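Phosphoribosylformylglycinamidine cyclo-ligase (Thermus thermophilus HB8, PDB 5AVM) probably catalyses the ATP-dependent ring closure of formylglycinamidine ribonucleotide to aminoimidazole ribonucleotide in de novo purine biosynthesis. Local coordinates at residues L105-L110 / G148-A153; D61-K66 / F81-H86. One frame throughout, in Å; residues are numbered along the deposited sequence.

Overall arrangement
From the N terminus, strand 54-62 runs out into the loop that leads to helix 66-72, and helix 79-92 then returns against the end of that strand: contact 2 closes this short loop, 14 residues between its segments. Strand 97-107 follows, then helix 112-129 and strand 137-140, before strand 150-161 comes back antiparallel to 97-107; contact 1 closes that longer, 37-residue excursion. The two lie in series, neither nesting nor crossing, with centres about 13 Å apart. They share one mixed sheet, in which 150-161 lies between 54-62 and 97-107. Ile152 O and Val63 N, 2.6 Å apart, probably hydrogen-bond, and Ile152 CG2 packs 3.6 Å from Leu83 CD2.

Contact 1 (L105-L110 / G148-A153); sequences LAASHL and GAWDIA
Ala106 and Asp151 form the hydrogen-bonded antiparallel pair at the centre of this contact: Ala106 N reaches Asp151 O at 3.1 Å, and Asp151 N returns to Ala106 O at 2.7 Å. Leu105-Ile152 and Ala107-Trp150 are the flanking non-hydrogen-bonded pairs. The axes of 105-107 and 150-153, 170° apart in N-to-C direction, show the strands to be antiparallel. Trp150, with CG anti to its carbonyl carbon (chi1 -81°), lays its indole across the neighbouring strand, one face over the Ala107 methyl. Leu105 CB meets the indole edge in plane, 3.9 Å from Trp150 CZ3, while Leu110 crosses the indole at about a right angle and brings CD2 to 3.5 Å from Trp150 CH2. Where the strand pairing ends, Ala149 O accepts two bonds, from Ser108 N at 3.0 Å and from a water that itself accepts from His109 N at 2.9 Å. Further out, Glu147 binds Ser108 OG, and Leu115 and Leu118 of helix 112-129 and Leu71 of helix 66-72 pack on Trp150. On the other face, Tyr145 and Tyr104 of the second subunit bond to the Asp151 carboxylate. This is an antiparallel strand pair in the N-terminal domain sheet of AIR synthase, with helices packed on one face and the dimer partner on the other.

Contact 2 (D61-K66 / F81-H86); sequences DGVGTK and FDLVNH. With SO4 (sulfate ion), chain L.
Lys66 and Asp82 cross at about a right angle: Lys66 NZ comes to 3.0 Å from Asp82 OD1, a salt bridge whose donor lies above the carboxylate plane, 39° out of it. The lysine reaches Asp82 because CG stands anti to the backbone N (chi1 -180°) and the chain beyond stays extended, which also lays Lys66 CE 3.6 Å from Asp82 OD2. Both charged groups have further partners: His186 O, Arg219 O and Tyr190 OH bond with NZ, and His221 N donates to Asp82 OD1. With an alanine here instead of Lys66, the buried Asp82 carboxylate is likely to lose its cationic mate, and the carbonyls of His186 and Arg219 the ammonium they share.

His86 and Asp61 also cross at about a right angle, but by packing. Asp61 CB lies 4.2 Å above the imidazole plane of His86, displaced toward the rim, and the carboxylate plane is turned 41° from the ring. Although Asp61 OD1 comes 3.3 Å from His86 NE2, the angle is too poor for a hydrogen bond; on the other ring nitrogen, ND1 is paired with Thr187 OG1. Between the salt bridge and the Asp61-His86 packing lies an apolar contact, Val63 CG2 resting 3.7 Å from Leu83 CB. Leu83 CD1 reaches the backbone at Asp61 O, 3.7 Å away.

Past Val63 the chain turns through Gly64, whose backbone angles would press a CB against the carbonyl O of Val63; the neighbouring sulfate, probably from the crystallisation liquor, would clash as well. Thr65 N makes a weak bond to sulfate O2 at 3.4 Å, and Gly189 N and Tyr190 N bind the ion too. The whole is a strand-to-helix turn packed against helix 79-92 of the N-terminal domain, its loop offering Thr65 N to the sulfate bound in this crystal.

Contact 1 (L105-L110 / G148-A153)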
loop_
_atom_site.group_PDB
_atom_site.type_symbol
_atom_site.label_atom_id
_atom_site.label_comp_id
_atom_site.label_asym_id
_atom_site.label_seq_id
_atom_site.Cartn_x
_atom_site.Cartn_y
_atom_site.Cartn_z
ATOM N N LEU B 105 -3.942 4.735 5.248
ATOM C CA LEU B 105 -5.310 4.691 5.774
ATOM C C LEU B 105 -6.282 5.531 4.938
ATOM O O LEU B 105 -6.011 6.692 4.656
ATOM C CB LEU B 105 -5.326 5.171 7.235
ATOM C CG LEU B 105 -4.851 4.191 8.321
ATOM C CD1 LEU B 105 -3.631 3.415 7.858
ATOM C CD2 LEU B 105 -4.543 4.964 9.603
ATOM N N ALA B 106 -7.409 4.943 4.544
ATOM C CA ALA B 106 -8.402 5.655 3.736
ATOM C C ALA B 106 -9.816 5.442 4.283
ATOM O O ALA B 106 -10.210 4.321 4.601
ATOM C CB ALA B 106 -8.325 5.193 2.285
ATOM N N ALA B 107 -10.585 6.522 4.375
ATOM C CA ALA B 107 -11.936 6.430 4.912
ATOM C C ALA B 107 -12.887 7.421 4.275
ATOM O O ALA B 107 -12.462 8.351 3.587
ATOM C CB ALA B 107 -11.901 6.674 6.402
ATOM N N SER B 108 -14.179 7.209 4.517
ATOM C CA SER B 108 -15.216 8.101 4.017
ATOM C C SER B 108 -14.910 9.436 4.689
ATOM O O SER B 108 -14.936 10.496 4.062
ATOM C CB SER B 108 -16.594 7.597 4.445
ATOM O OG SER B 108 -17.609 8.506 4.071
ATOM N N HIS B 109 -14.611 9.367 5.980
ATOM C CA HIS B 109 -14.261 10.549 6.735
ATOM C C HIS B 109 -13.277 10.200 7.841
ATOM O O HIS B 109 -13.594 9.455 8.765
ATOM C CB HIS B 109 -15.502 11.211 7.324
ATOM C CG HIS B 109 -15.204 12.496 8.029
ATOM N ND1 HIS B 109 -14.694 12.541 9.308
ATOM C CD2 HIS B 109 -15.269 13.781 7.606
ATOM C CE1 HIS B 109 -14.455 13.798 9.644
ATOM N NE2 HIS B 109 -14.795 14.570 8.628
ATOM N N LEU B 110 -12.076 10.751 7.728
ATOM C CA LEU B 110 -11.008 10.522 8.691
ATOM C C LEU B 110 -11.347 11.063 10.083
ATOM O O LEU B 110 -10.807 12.083 10.515
ATOM C CB LEU B 110 -9.716 11.168 8.172
ATOM C CG LEU B 110 -9.231 10.679 6.804
ATOM C CD1 LEU B 110 -8.110 11.567 6.310
ATOM C CD2 LEU B 110 -8.766 9.230 6.908
ATOM N N GLY B 148 -18.899 6.125 6.948
ATOM C CA GLY B 148 -18.250 5.599 8.140
ATOM C C GLY B 148 -17.231 4.492 7.934
ATOM O O GLY B 148 -16.616 4.035 8.898
ATOM N N ALA B 149 -17.041 4.067 6.688
ATOM C CA ALA B 149 -16.098 3.000 6.371
ATOM C C ALA B 149 -14.638 3.458 6.303
ATOM O O ALA B 149 -14.344 4.627 6.031
ATOM C CB ALA B 149 -16.493 2.324 5.059
ATOM N N TRP B 150 -13.739 2.504 6.551
ATOM C CA TRP B 150 -12.292 2.714 6.540
ATOM C C TRP B 150 -11.602 1.526 5.882
ATOM O O TRP B 150 -12.138 0.423 5.856
ATOM C CB TRP B 150 -11.740 2.810 7.963
ATOM C CG TRP B 150 -11.871 4.129 8.649
ATOM C CD1 TRP B 150 -13.000 4.676 9.189
ATOM C CD2 TRP B 150 -10.811 5.056 8.908
ATOM N NE1 TRP B 150 -12.705 5.885 9.773
ATOM C CE2 TRP B 150 -11.368 6.142 9.612
ATOM C CE3 TRP B 150 -9.435 5.072 8.611
ATOM C CZ2 TRP B 150 -10.602 7.235 10.021
ATOM C CZ3 TRP B 150 -8.675 6.159 9.021
ATOM C CH2 TRP B 150 -9.260 7.223 9.719
ATOM N N ASP B 151 -10.404 1.756 5.364
ATOM C CA ASP B 151 -9.616 0.698 4.750
ATOM C C ASP B 151 -8.220 0.886 5.324
ATOM O O ASP B 151 -7.585 1.923 5.132
ATOM C CB ASP B 151 -9.576 0.835 3.229
ATOM C CG ASP B 151 -8.967 -0.379 2.551
ATOM O OD1 ASP B 151 -8.101 -1.030 3.160
ATOM O OD2 ASP B 151 -9.339 -0.680 1.402
ATOM N N ILE B 152 -7.754 -0.121 6.047
ATOM C CA ILE B 152 -6.451 -0.069 6.675
ATOM C C ILE B 152 -5.514 -1.015 5.937
ATOM O O ILE B 152 -5.668 -2.237 6.000
ATOM C CB ILE B 152 -6.583 -0.471 8.156
ATOM C CG1 ILE B 152 -7.646 0.418 8.815
ATOM C CG2 ILE B 152 -5.239 -0.361 8.864
ATOM C CD1 ILE B 152 -8.035 0.000 10.208
ATOM N N ALA B 153 -4.558 -0.432 5.218
ATOM C CA ALA B 153 -3.582 -1.191 4.448
ATOM C C ALA B 153 -2.189 -0.749 4.848
ATOM O O ALA B 153 -2.026 0.259 5.526
ATOM C CB ALA B 153 -3.792 -0.965 2.971
HETATM O O HOH W 1 -15.106 6.970 7.553
#

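Contact 2 (D61-K66 / F81-H86)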
loop_
_atom_site.group_PDB
_atom_site.type_symbol
_atom_site.label_atom_id
_atom_site.label_comp_id
_atom_site.label_asym_id
_atom_site.label_seq_id
_atom_site.Cartn_x
_atom_site.Cartn_y
_atom_site.Cartn_z
ATOM N N ASP B 61 -0.472 -5.510 2.598
ATOM C CA ASP B 61 -1.721 -6.147 3.037
ATOM C C ASP B 61 -2.736 -5.133 3.507
ATOM O O ASP B 61 -2.440 -3.951 3.611
ATOM C CB ASP B 61 -1.461 -7.099 4.217
ATOM C CG ASP B 61 -0.706 -8.345 3.821
ATOM O OD1 ASP B 61 -1.275 -9.178 3.091
ATOM O OD2 ASP B 61 0.456 -8.500 4.242
ATOM N N GLY B 62 -3.927 -5.627 3.814
ATOM C CA GLY B 62 -4.993 -4.782 4.313
ATOM C C GLY B 62 -5.633 -5.496 5.486
ATOM O O GLY B 62 -5.584 -6.722 5.557
ATOM N N VAL B 63 -6.214 -4.750 6.418
ATOM C CA VAL B 63 -6.863 -5.373 7.567
ATOM C C VAL B 63 -8.053 -6.182 7.052
ATOM O O VAL B 63 -8.234 -7.351 7.408
ATOM C CB VAL B 63 -7.335 -4.301 8.593
ATOM C CG1 VAL B 63 -8.172 -4.939 9.685
ATOM C CG2 VAL B 63 -6.128 -3.617 9.222
ATOM N N GLY B 64 -8.850 -5.566 6.186
ATOM C CA GLY B 64 -10.010 -6.249 5.639
ATOM C C GLY B 64 -11.304 -5.785 6.282
ATOM O O GLY B 64 -11.309 -4.821 7.031
ATOM N N THR B 65 -12.398 -6.480 5.992
ATOM C CA THR B 65 -13.698 -6.128 6.541
ATOM C C THR B 65 -13.726 -6.199 8.067
ATOM O O THR B 65 -14.629 -5.650 8.706
ATOM C CB THR B 65 -14.795 -7.024 5.928
ATOM O OG1 THR B 65 -14.969 -6.667 4.549
ATOM C CG2 THR B 65 -16.116 -6.861 6.658
ATOM N N LYS B 66 -12.736 -6.864 8.660
ATOM C CA LYS B 66 -12.673 -6.948 10.118
ATOM C C LYS B 66 -12.784 -5.537 10.668
ATOM O O LYS B 66 -13.279 -5.330 11.772
ATOM C CB LYS B 66 -11.346 -7.552 10.582
ATOM C CG LYS B 66 -11.223 -7.676 12.097
ATOM C CD LYS B 66 -10.043 -8.564 12.472
ATOM C CE LYS B 66 -10.042 -8.915 13.956
ATOM N NZ LYS B 66 -9.023 -9.974 14.250
ATOM N N PHE B 81 -2.462 -4.145 15.368
ATOM C CA PHE B 81 -1.748 -5.411 15.429
ATOM C C PHE B 81 -2.219 -6.349 14.321
ATOM O O PHE B 81 -1.432 -7.131 13.781
ATOM C CB PHE B 81 -1.925 -6.067 16.807
ATOM C CG PHE B 81 -1.235 -5.327 17.923
ATOM C CD1 PHE B 81 -1.718 -4.092 18.363
ATOM C CD2 PHE B 81 -0.086 -5.850 18.517
ATOM C CE1 PHE B 81 -1.069 -3.388 19.375
ATOM C CE2 PHE B 81 0.574 -5.156 19.531
ATOM C CZ PHE B 81 0.080 -3.921 19.961
ATOM N N ASP B 82 -3.500 -6.269 13.978
ATOM C CA ASP B 82 -4.042 -7.113 12.924
ATOM C C ASP B 82 -3.274 -6.910 11.630
ATOM O O ASP B 82 -2.914 -7.874 10.962
ATOM C CB ASP B 82 -5.529 -6.817 12.692
ATOM C CG ASP B 82 -6.429 -7.455 13.754
ATOM O OD1 ASP B 82 -6.341 -8.689 13.961
ATOM O OD2 ASP B 82 -7.234 -6.723 14.379
ATOM N N LEU B 83 -3.013 -5.654 11.278
ATOM C CA LEU B 83 -2.285 -5.340 10.048
ATOM C C LEU B 83 -0.797 -5.693 10.107
ATOM O O LEU B 83 -0.272 -6.390 9.239
ATOM C CB LEU B 83 -2.436 -3.852 9.718
ATOM C CG LEU B 83 -1.706 -3.381 8.463
ATOM C CD1 LEU B 83 -2.072 -4.269 7.279
ATOM C CD2 LEU B 83 -2.072 -1.937 8.197
ATOM N N VAL B 84 -0.124 -5.193 11.136
ATOM C CA VAL B 84 1.301 -5.431 11.317
ATOM C C VAL B 84 1.616 -6.918 11.441
ATOM O O VAL B 84 2.517 -7.426 10.764
ATOM C CB VAL B 84 1.816 -4.664 12.557
ATOM C CG1 VAL B 84 3.234 -5.080 12.899
ATOM C CG2 VAL B 84 1.761 -3.170 12.276
ATOM N N ASN B 85 0.874 -7.618 12.297
ATOM C CA ASN B 85 1.089 -9.050 12.489
ATOM C C ASN B 85 0.801 -9.866 11.238
ATOM O O ASN B 85 1.462 -10.869 10.990
ATOM C CB ASN B 85 0.238 -9.560 13.644
ATOM C CG ASN B 85 0.750 -9.082 14.976
ATOM O OD1 ASN B 85 1.709 -8.311 15.030
ATOM N ND2 ASN B 85 0.120 -9.529 16.060
ATOM N N HIS B 86 -0.190 -9.446 10.457
ATOM C CA HIS B 86 -0.530 -10.136 9.221
ATOM C C HIS B 86 0.605 -9.879 8.236
ATOM O O HIS B 86 0.982 -10.753 7.457
ATOM C CB HIS B 86 -1.858 -9.592 8.687
ATOM C CG HIS B 86 -2.333 -10.244 7.423
ATOM N ND1 HIS B 86 -3.670 -10.397 7.130
ATOM C CD2 HIS B 86 -1.660 -10.716 6.348
ATOM C CE1 HIS B 86 -3.803 -10.929 5.928
ATOM N NE2 HIS B 86 -2.597 -11.131 5.431
HETATM S S SO4 L . -12.496 -10.181 4.673
HETATM O O1 SO4 L . -13.908 -9.776 4.613
HETATM O O2 SO4 L . -11.656 -9.172 3.982
HETATM O O3 SO4 L . -12.073 -10.290 6.080
HETATM O O4 SO4 L . -12.340 -11.495 4.018
#